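Local coordinates for protein inositol 2-dehydrogenase/D-chiro-inositol 3-dehydrogenase (Lactobacillus casei, PDB 4MIY) that oxidises myo-inositol and D-chiro-inositol to their keto derivatives, using NAD as the hydride acceptor, at residues Met168-Thr173 against Arg319-Gln324. Residues are numbered along the deposited sequence; the frame is centred on the assembly and turned at random.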
ATOM      1  N   MET A 168      26.633  21.779  -4.955  1.00 17.83           N
ATOM      2  CA  MET A 168      25.243  21.995  -4.626  1.00 19.28           C
ATOM      3  C   MET A 168      24.488  20.726  -4.267  1.00 18.76           C
ATOM      4  O   MET A 168      23.489  20.789  -3.619  1.00 18.75           O
ATOM      5  CB  MET A 168      24.546  22.725  -5.749  1.00 18.05           C
ATOM      6  CG  MET A 168      24.890  24.201  -5.761  1.00 21.78           C
ATOM      7  SD  MET A 168      24.687  25.057  -7.303  1.00 22.92           S
ATOM      8  CE  MET A 168      22.962  25.073  -7.473  1.00 22.54           C
ATOM      9  N   ALA A 169      25.013  19.591  -4.668  1.00 18.39           N
ATOM     10  CA  ALA A 169      24.462  18.345  -4.211  1.00 18.09           C
ATOM     11  C   ALA A 169      24.505  18.281  -2.711  1.00 19.23           C
ATOM     12  O   ALA A 169      23.678  17.685  -2.108  1.00 17.68           O
ATOM     13  CB  ALA A 169      25.200  17.167  -4.807  1.00 18.16           C
ATOM     14  N   ILE A 170      25.510  18.908  -2.130  1.00 16.66           N
ATOM     15  CA  ILE A 170      25.592  19.042  -0.685  1.00 17.16           C
ATOM     16  C   ILE A 170      24.827  20.287  -0.198  1.00 18.96           C
ATOM     17  O   ILE A 170      23.924  20.187   0.559  1.00 19.79           O
ATOM     18  CB  ILE A 170      27.062  19.112  -0.181  1.00 17.35           C
ATOM     19  CG1 ILE A 170      27.912  17.973  -0.713  1.00 18.68           C
ATOM     20  CG2 ILE A 170      27.132  19.154   1.328  1.00 19.51           C
ATOM     21  CD1 ILE A 170      27.367  16.625  -0.527  1.00 20.06           C
ATOM     22  N   THR A 171      25.190  21.444  -0.696  1.00 21.30           N
ATOM     23  CA  THR A 171      24.737  22.649  -0.082  1.00 18.44           C
ATOM     24  C   THR A 171      23.253  22.976  -0.323  1.00 17.63           C
ATOM     25  O   THR A 171      22.674  23.675   0.452  1.00 19.76           O
ATOM     26  CB  THR A 171      25.618  23.861  -0.493  1.00 23.27           C
ATOM     27  OG1 THR A 171      25.567  24.025  -1.897  1.00 22.59           O
ATOM     28  CG2 THR A 171      26.996  23.655  -0.088  1.00 22.59           C
ATOM     29  N   ASP A 172      22.681  22.471  -1.397  1.00 18.55           N
ATOM     30  CA  ASP A 172      21.305  22.757  -1.724  1.00 19.51           C
ATOM     31  C   ASP A 172      20.358  21.567  -1.475  1.00 19.67           C
ATOM     32  O   ASP A 172      19.217  21.737  -1.201  1.00 21.11           O
ATOM     33  CB  ASP A 172      21.168  23.242  -3.164  1.00 22.37           C
ATOM     34  CG  ASP A 172      21.639  24.677  -3.351  1.00 29.91           C
ATOM     35  OD1 ASP A 172      21.960  25.331  -2.356  1.00 35.70           O
ATOM     36  OD2 ASP A 172      21.675  25.141  -4.473  1.00 30.42           O
ATOM     37  N   THR A 173      20.912  20.382  -1.570  1.00 17.92           N
ATOM     38  CA  THR A 173      20.142  19.167  -1.568  1.00 16.56           C
ATOM     39  C   THR A 173      20.348  18.344  -0.289  1.00 15.89           C
ATOM     40  O   THR A 173      19.488  18.295   0.529  1.00 16.08           O
ATOM     41  CB  THR A 173      20.412  18.398  -2.860  1.00 16.14           C
ATOM     42  OG1 THR A 173      20.080  19.226  -3.972  1.00 18.71           O
ATOM     43  CG2 THR A 173      19.580  17.138  -2.934  1.00 16.49           C
ATOM     44  N   ARG A 319      34.578  18.318   1.361  0.74 16.12           N
ATOM     45  CA  ARG A 319      35.911  17.790   1.381  0.74 18.85           C
ATOM     46  C   ARG A 319      35.917  16.351   0.896  0.74 18.48           C
ATOM     47  O   ARG A 319      36.706  15.985   0.078  0.74 16.76           O
ATOM     48  CB  ARG A 319      36.477  17.898   2.782  0.74 19.65           C
ATOM     49  CG  ARG A 319      37.852  17.356   2.966  0.74 27.17           C
ATOM     50  CD  ARG A 319      38.517  17.851   4.257  0.74 30.28           C
ATOM     51  NE  ARG A 319      38.252  19.242   4.575  0.74 31.93           N
ATOM     52  CZ  ARG A 319      39.055  20.245   4.232  0.74 42.58           C
ATOM     53  NH1 ARG A 319      40.190  20.019   3.585  0.74 45.21           N
ATOM     54  NH2 ARG A 319      38.750  21.486   4.567  0.74 46.78           N
ATOM     55  N   SER A 320      34.960  15.568   1.377  1.00 18.76           N
ATOM     56  CA  SER A 320      34.857  14.183   0.994  1.00 19.20           C
ATOM     57  C   SER A 320      34.592  14.009  -0.491  1.00 18.56           C
ATOM     58  O   SER A 320      35.036  13.070  -1.066  1.00 20.96           O
ATOM     59  CB  SER A 320      33.760  13.474   1.796  1.00 18.79           C
ATOM     60  OG  SER A 320      33.756  12.094   1.550  1.00 18.33           O
ATOM     61  N   GLN A 321      33.879  14.935  -1.090  1.00 17.92           N
ATOM     62  CA  GLN A 321      33.583  14.851  -2.515  1.00 20.69           C
ATOM     63  C   GLN A 321      34.821  14.831  -3.407  1.00 21.08           C
ATOM     64  O   GLN A 321      34.763  14.415  -4.505  1.00 21.97           O
ATOM     65  CB  GLN A 321      32.696  16.005  -2.954  1.00 18.33           C
ATOM     66  CG  GLN A 321      31.209  15.881  -2.622  1.00 19.03           C
ATOM     67  CD  GLN A 321      30.410  17.056  -3.118  1.00 21.05           C
ATOM     68  OE1 GLN A 321      30.799  18.175  -2.960  1.00 21.55           O
ATOM     69  NE2 GLN A 321      29.297  16.783  -3.728  1.00 20.23           N
ATOM     70  N   LYS A 322      35.920  15.349  -2.891  0.75 19.59           N
ATOM     71  CA  LYS A 322      37.152  15.412  -3.651  0.75 21.45           C
ATOM     72  C   LYS A 322      37.728  14.065  -3.882  0.75 21.85           C
ATOM     73  O   LYS A 322      38.093  13.767  -4.973  0.75 26.99           O
ATOM     74  CB  LYS A 322      38.181  16.332  -2.993  0.75 18.71           C
ATOM     75  CG  LYS A 322      37.772  17.740  -2.919  0.75 25.80           C
ATOM     76  CD  LYS A 322      38.527  18.466  -1.803  0.75 30.22           C
ATOM     77  CE  LYS A 322      38.441  19.967  -1.916  0.75 36.21           C
ATOM     78  NZ  LYS A 322      37.858  20.307  -3.241  0.75 40.11           N
ATOM     79  N   ASP A 323      37.783  13.247  -2.856  0.71 17.59           N
ATOM     80  CA  ASP A 323      38.450  11.960  -2.949  0.71 21.14           C
ATOM     81  C   ASP A 323      37.661  10.751  -2.496  0.71 18.77           C
ATOM     82  O   ASP A 323      38.180   9.673  -2.437  0.71 18.26           O
ATOM     83  CB  ASP A 323      39.772  11.990  -2.171  0.71 19.49           C
ATOM     84  CG  ASP A 323      39.606  12.312  -0.656  0.71 28.91           C
ATOM     85  OD1 ASP A 323      38.495  12.331  -0.100  0.71 23.79           O
ATOM     86  OD2 ASP A 323      40.660  12.525  -0.015  0.71 30.94           O
ATOM     87  N   GLN A 324      36.408  10.963  -2.160  1.00 21.30           N
ATOM     88  CA  GLN A 324      35.561   9.915  -1.641  1.00 20.92           C
ATOM     89  C   GLN A 324      36.036   9.274  -0.339  1.00 22.83           C
ATOM     90  O   GLN A 324      35.677   8.182  -0.036  1.00 24.47           O
ATOM     91  CB  GLN A 324      35.271   8.855  -2.698  1.00 20.96           C
ATOM     92  CG  GLN A 324      34.599   9.391  -3.924  1.00 20.15           C
ATOM     93  CD  GLN A 324      34.302   8.342  -4.926  1.00 23.90           C
ATOM     94  OE1 GLN A 324      33.450   7.513  -4.736  1.00 21.63           O
ATOM     95  NE2 GLN A 324      35.027   8.370  -6.012  1.00 24.89           N
TER
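Ile170 lays its CG1-CD1 branch over one face of the carboxamide of Gln321, and this overlap makes up most of a small, buried contact between helix 168-185 and the end of helix 304-323. Ile170 CG1 lies 3.5 Å from Gln321 NE2. Ile170 CD1 follows at 3.7 Å from the same Gln321 NE2. The side chains reach for each other from their two helices and bridge backbones that stay well apart, the CA atoms of Ile170 and Gln321 being 9.2 Å from each other. Gln321 crosses about half of that distance: its CD lies anti to CA (chi2 -179°), which stretches the side chain out so that the amide meets the isoleucine branch midway.

No hydrogen bond crosses between the segments; the amide is held by residues outside them, one of which, Asn318, is on its own helix. Its NE2 donates to Asn166 O and Gln212 OE1, and its OE1 accepts from Asn318 ND2, so partners at both ends fix its rotation and leave a flat face for the aliphatic branch. Replacing Gln321 by an alanine is likely to open a gap beside Ile170 and leave Asn166 O, Gln212 OE1 and Asn318 ND2 without their mate.

Packing slackens away from this overlap: Ala169 CB lies beyond the amide nitrogen, 4.3 Å from NE2 of Gln321, and on the outer side of the second helix Arg319, Lys322 and Asp323 face solvent. Ile170 and Gln321 also both touch Ile194 of strand 189-195, so the contact joins two helices where they pack on the mixed sheet of the C-terminal alpha/beta domain, a layered helix-on-sheet architecture consistent with the Gfo/Idh/MocA family.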